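Local coordinates for polyketide synthase PksJ (Bacillus subtilis subsp. subtilis, PDB 4J1Q), which is a polyketide synthase of the bacillaene assembly line whose ketoreductase domain, bound here to NADPH, catalyses stereoselective alpha- and beta-ketoreduction, at residues Met153-Leu156 with His157-Leu160; Val238-Glu241 with Asp242-Asn245. All blocks are in the same frame, centred on the assembly; numbering follows the deposited sequence.

Contact 1. Residues Met153-Leu156 with His157-Leu160; sequences MIDL and HLKL
Lys159 reaches back from the first turn of its helix to Met153 and Asp155 in the preceding loop. Met153 packs mainly on the carbon chain of Lys159, its methyl also near NZ. Met153 CE lies 3.3 Å from Lys159 CE, and Met153 SD packs 3.7 Å from the same carbon. The two chains cross at about a right angle. Asp155 meets Lys159 by charge and by carbon. Asp155 OD2 is 3.1 Å from Lys159 CE but 4.0 Å from Lys159 NZ, too long for a salt bridge, though the opposite charges probably still attract. The carboxylate is turned this way because CG stands anti to the backbone N (chi1 179°). This leaves Asp155 OD1 3.8 Å from Leu158 CD1. Asp155 is the N-cap residue, but its side chain makes no capping bond. The one backbone hydrogen bond assigned here runs from Leu160 N to Leu156 O, at 3.1 Å and nearly straight (168°). Leu156 CD1 and Leu160 CG touch at 4.1 Å on the buried side of the turn. That side of helix 156-164 lies on strand 140-147, with Leu156 on Ile147 and Leu160 on Ile145. The ring of His157 meets that of His65 nearly parallel, and Leu160 O accepts a hydrogen bond from Gln111.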
loop_
_atom_site.group_PDB
_atom_site.type_symbol
_atom_site.label_atom_id
_atom_site.label_comp_id
_atom_site.label_asym_id
_atom_site.label_seq_id
_atom_site.Cartn_x
_atom_site.Cartn_y
_atom_site.Cartn_z
ATOM N N MET A 153 -8.573 23.608 -14.921
ATOM C CA MET A 153 -7.349 24.388 -14.972
ATOM C C MET A 153 -6.688 24.328 -16.350
ATOM O O MET A 153 -6.364 23.249 -16.849
ATOM C CB MET A 153 -6.377 23.922 -13.902
ATOM C CG MET A 153 -5.309 24.944 -13.585
ATOM S SD MET A 153 -4.160 24.328 -12.352
ATOM C CE MET A 153 -4.012 25.782 -11.323
ATOM N N ILE A 154 -6.485 25.489 -16.964
ATOM C CA ILE A 154 -5.751 25.541 -18.228
ATOM C C ILE A 154 -4.416 26.249 -18.044
ATOM O O ILE A 154 -3.800 26.710 -19.002
ATOM C CB ILE A 154 -6.573 26.208 -19.353
ATOM C CG1 ILE A 154 -7.646 25.248 -19.877
ATOM C CG2 ILE A 154 -5.664 26.635 -20.496
ATOM C CD1 ILE A 154 -8.938 25.257 -19.079
ATOM N N ASP A 155 -3.981 26.322 -16.793
ATOM C CA ASP A 155 -2.637 26.753 -16.470
ATOM C C ASP A 155 -1.724 25.527 -16.370
ATOM O O ASP A 155 -0.585 25.613 -15.913
ATOM C CB ASP A 155 -2.654 27.503 -15.141
ATOM C CG ASP A 155 -1.286 27.966 -14.726
ATOM O OD1 ASP A 155 -0.365 27.921 -15.572
ATOM O OD2 ASP A 155 -1.135 28.384 -13.562
ATOM N N LEU A 156 -2.258 24.378 -16.763
ATOM C CA LEU A 156 -1.693 23.102 -16.350
ATOM C C LEU A 156 -0.261 22.885 -16.862
ATOM O O LEU A 156 0.629 22.482 -16.106
ATOM C CB LEU A 156 -2.603 21.964 -16.801
ATOM C CG LEU A 156 -2.134 20.557 -16.469
ATOM C CD1 LEU A 156 -1.872 20.427 -14.969
ATOM C CD2 LEU A 156 -3.184 19.561 -16.940
ATOM N N HIS A 157 -0.049 23.176 -18.143
ATOM C CA HIS A 157 1.203 22.849 -18.826
ATOM C C HIS A 157 2.433 23.461 -18.198
ATOM O O HIS A 157 3.489 22.828 -18.149
ATOM C CB HIS A 157 1.116 23.216 -20.309
ATOM C CG HIS A 157 0.739 24.664 -20.558
ATOM N ND1 HIS A 157 1.609 25.679 -20.387
ATOM C CD2 HIS A 157 -0.460 25.243 -20.980
ATOM C CE1 HIS A 157 1.000 26.843 -20.670
ATOM N NE2 HIS A 157 -0.266 26.576 -21.030
ATOM N N LEU A 158 2.327 24.703 -17.735
ATOM C CA LEU A 158 3.445 25.367 -17.051
ATOM C C LEU A 158 3.818 24.653 -15.744
ATOM O O LEU A 158 4.996 24.487 -15.416
ATOM C CB LEU A 158 3.130 26.849 -16.790
ATOM C CG LEU A 158 2.944 27.738 -18.029
ATOM C CD1 LEU A 158 2.515 29.149 -17.658
ATOM C CD2 LEU A 158 4.207 27.785 -18.876
ATOM N N LYS A 159 2.809 24.205 -15.009
ATOM C CA LYS A 159 3.064 23.475 -13.772
ATOM C C LYS A 159 3.838 22.196 -14.055
ATOM O O LYS A 159 4.861 21.920 -13.427
ATOM C CB LYS A 159 1.753 23.147 -13.064
ATOM C CG LYS A 159 1.200 24.298 -12.250
ATOM C CD LYS A 159 -0.297 24.435 -12.436
ATOM C CE LYS A 159 -0.776 25.782 -11.905
ATOM N NZ LYS A 159 -0.644 25.874 -10.426
ATOM N N LEU A 160 3.335 21.406 -14.993
ATOM C CA LEU A 160 3.984 20.149 -15.333
ATOM C C LEU A 160 5.410 20.449 -15.750
ATOM O O LEU A 160 6.359 19.821 -15.249
ATOM C CB LEU A 160 3.249 19.449 -16.474
ATOM C CG LEU A 160 1.803 19.044 -16.183
ATOM C CD1 LEU A 160 1.229 18.282 -17.362
ATOM C CD2 LEU A 160 1.736 18.193 -14.932
#

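Contact 2. Residues Val238-Glu241 with Asp242-Asn245; sequences VLSE and DKEN
Lys243 packs beside Leu239 and Ser240 where the chain turns into helix 241-252. Lys243 CB is 3.7 Å from Leu239 CD2 and 3.6 Å from Ser240 O. The next atom, Lys243 CG, comes 3.5 Å from Ser240 OG. The chain then bends at chi2 (-71°) and leads away from the 238-241 segment. CD and CE carry the amine off, with a second bend at chi4. The tip, NZ, donates its hydrogen bond outside the turn, to Ala211 O.

Leu239 lies across two helix residues. One methyl, CD2, meets Lys243. The other, Leu239 CD1, approaches Glu244 OE1 to 3.3 Å. Glu244 is bent at chi2, and the two side chains cross at about a right angle. Leu239 also touches Ala211 and Leu247.

Two backbone bonds close the first turn. Glu244 N donates to Ser240 O, with the donor tilted 20° from the carbonyl plane. Asn245 N donates to Glu241 O at 2.7 Å, in the carbonyl plane. The amide of Asn245 also curls back over that carbonyl. Asn245 ND2 is 3.0 Å from Glu241 O, but its N-H directions are unsuited to a hydrogen bond.

Ser240 holds the N-cap position, yet OG makes no capping bond. The assigned bonds between the two segments are backbone ones, and Leu239 packs against Lys243 and Glu244.

Helix 241-252 follows strand 230-234 in the Rossmann fold of the ketoreductase domain. Ala211, the partner of Lys243, lies between Gly210 and Gly212, two glycines of what is probably the GxGxxG nucleotide-binding turn. The side chain of Lys243 is about 6 Å from the bound NADPH. It thus ties this helix start to the turn at the edge of the cofactor site.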
loop_
_atom_site.group_PDB
_atom_site.type_symbol
_atom_site.label_atom_id
_atom_site.label_comp_id
_atom_site.label_asym_id
_atom_site.label_seq_id
_atom_site.Cartn_x
_atom_site.Cartn_y
_atom_site.Cartn_z
ATOM N N VAL A 238 -4.187 -25.480 1.889
ATOM C CA VAL A 238 -4.391 -26.476 2.933
ATOM C C VAL A 238 -3.325 -26.369 4.025
ATOM O O VAL A 238 -2.146 -26.269 3.729
ATOM C CB VAL A 238 -4.369 -27.900 2.322
ATOM C CG1 VAL A 238 -4.512 -28.961 3.410
ATOM C CG2 VAL A 238 -5.481 -28.037 1.294
ATOM N N LEU A 239 -3.736 -26.432 5.278
ATOM C CA LEU A 239 -2.801 -26.380 6.398
ATOM C C LEU A 239 -1.877 -27.575 6.411
ATOM O O LEU A 239 -2.344 -28.711 6.358
ATOM C CB LEU A 239 -3.563 -26.336 7.725
ATOM C CG LEU A 239 -4.134 -24.992 8.158
ATOM C CD1 LEU A 239 -4.634 -25.056 9.594
ATOM C CD2 LEU A 239 -3.125 -23.864 7.992
ATOM N N SER A 240 -0.579 -27.322 6.563
ATOM C CA SER A 240 0.359 -28.388 6.913
ATOM C C SER A 240 0.183 -28.788 8.376
ATOM O O SER A 240 -0.575 -28.150 9.110
ATOM C CB SER A 240 1.800 -27.956 6.648
ATOM O OG SER A 240 2.123 -26.800 7.396
ATOM N N GLU A 241 0.862 -29.858 8.788
ATOM C CA GLU A 241 0.702 -30.396 10.138
ATOM C C GLU A 241 1.124 -29.374 11.185
ATOM O O GLU A 241 0.420 -29.143 12.169
ATOM C CB GLU A 241 1.525 -31.676 10.302
ATOM C CG GLU A 241 1.054 -32.833 9.434
ATOM C CD GLU A 241 1.925 -34.067 9.593
ATOM O OE1 GLU A 241 3.125 -33.975 9.263
ATOM O OE2 GLU A 241 1.421 -35.115 10.066
ATOM N N ASP A 242 2.282 -28.763 10.958
ATOM C CA ASP A 242 2.893 -27.879 11.941
ATOM C C ASP A 242 2.023 -26.653 12.164
ATOM O O ASP A 242 1.820 -26.216 13.300
ATOM C CB ASP A 242 4.305 -27.481 11.497
ATOM C CG ASP A 242 5.265 -28.666 11.483
ATOM O OD1 ASP A 242 4.961 -29.682 12.138
ATOM O OD2 ASP A 242 6.321 -28.597 10.824
ATOM N N LYS A 243 1.429 -26.166 11.081
ATOM C CA LYS A 243 0.488 -25.061 11.171
ATOM C C LYS A 243 -0.676 -25.406 12.090
ATOM O O LYS A 243 -1.018 -24.637 12.983
ATOM C CB LYS A 243 -0.016 -24.655 9.785
ATOM C CG LYS A 243 1.007 -23.895 8.958
ATOM C CD LYS A 243 1.243 -22.495 9.508
ATOM C CE LYS A 243 2.533 -21.877 8.976
ATOM N NZ LYS A 243 2.471 -21.560 7.520
ATOM N N GLU A 244 -1.269 -26.575 11.882
ATOM C CA GLU A 244 -2.327 -27.050 12.764
ATOM C C GLU A 244 -1.795 -27.215 14.182
ATOM O O GLU A 244 -2.481 -26.901 15.160
ATOM C CB GLU A 244 -2.903 -28.369 12.244
ATOM C CG GLU A 244 -4.076 -28.905 13.054
ATOM C CD GLU A 244 -5.295 -28.006 12.991
ATOM O OE1 GLU A 244 -5.333 -27.115 12.114
ATOM O OE2 GLU A 244 -6.217 -28.192 13.814
ATOM N N ASN A 245 -0.556 -27.685 14.284
ATOM C CA ASN A 245 0.113 -27.820 15.574
ATOM C C ASN A 245 0.364 -26.472 16.220
ATOM O O ASN A 245 0.085 -26.278 17.408
ATOM C CB ASN A 245 1.430 -28.574 15.413
ATOM C CG ASN A 245 1.225 -30.065 15.274
ATOM O OD1 ASN A 245 0.433 -30.658 16.001
ATOM N ND2 ASN A 245 1.908 -30.673 14.313
#

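Contacts 1 and 2 are both helix starts that follow a strand, but they belong to different helices. They lie on opposite sides of the chain's centre, with centres about 58 Å apart. Contact 1 is partly buried. Its two leucines face strand 140-147, while its lysine stays beside a methionine and an aspartate of the loop just before the helix. Contact 2 is a surface contact with no buried residue. Its lysine leaves the turn for the backbone carbonyl of Ala211, with its side chain about 6 Å from the NADPH. One backbone bond from residue i+4 to residue i is assigned in contact 1, against two in contact 2. Residues 238-245 belong to the ketoreductase domain.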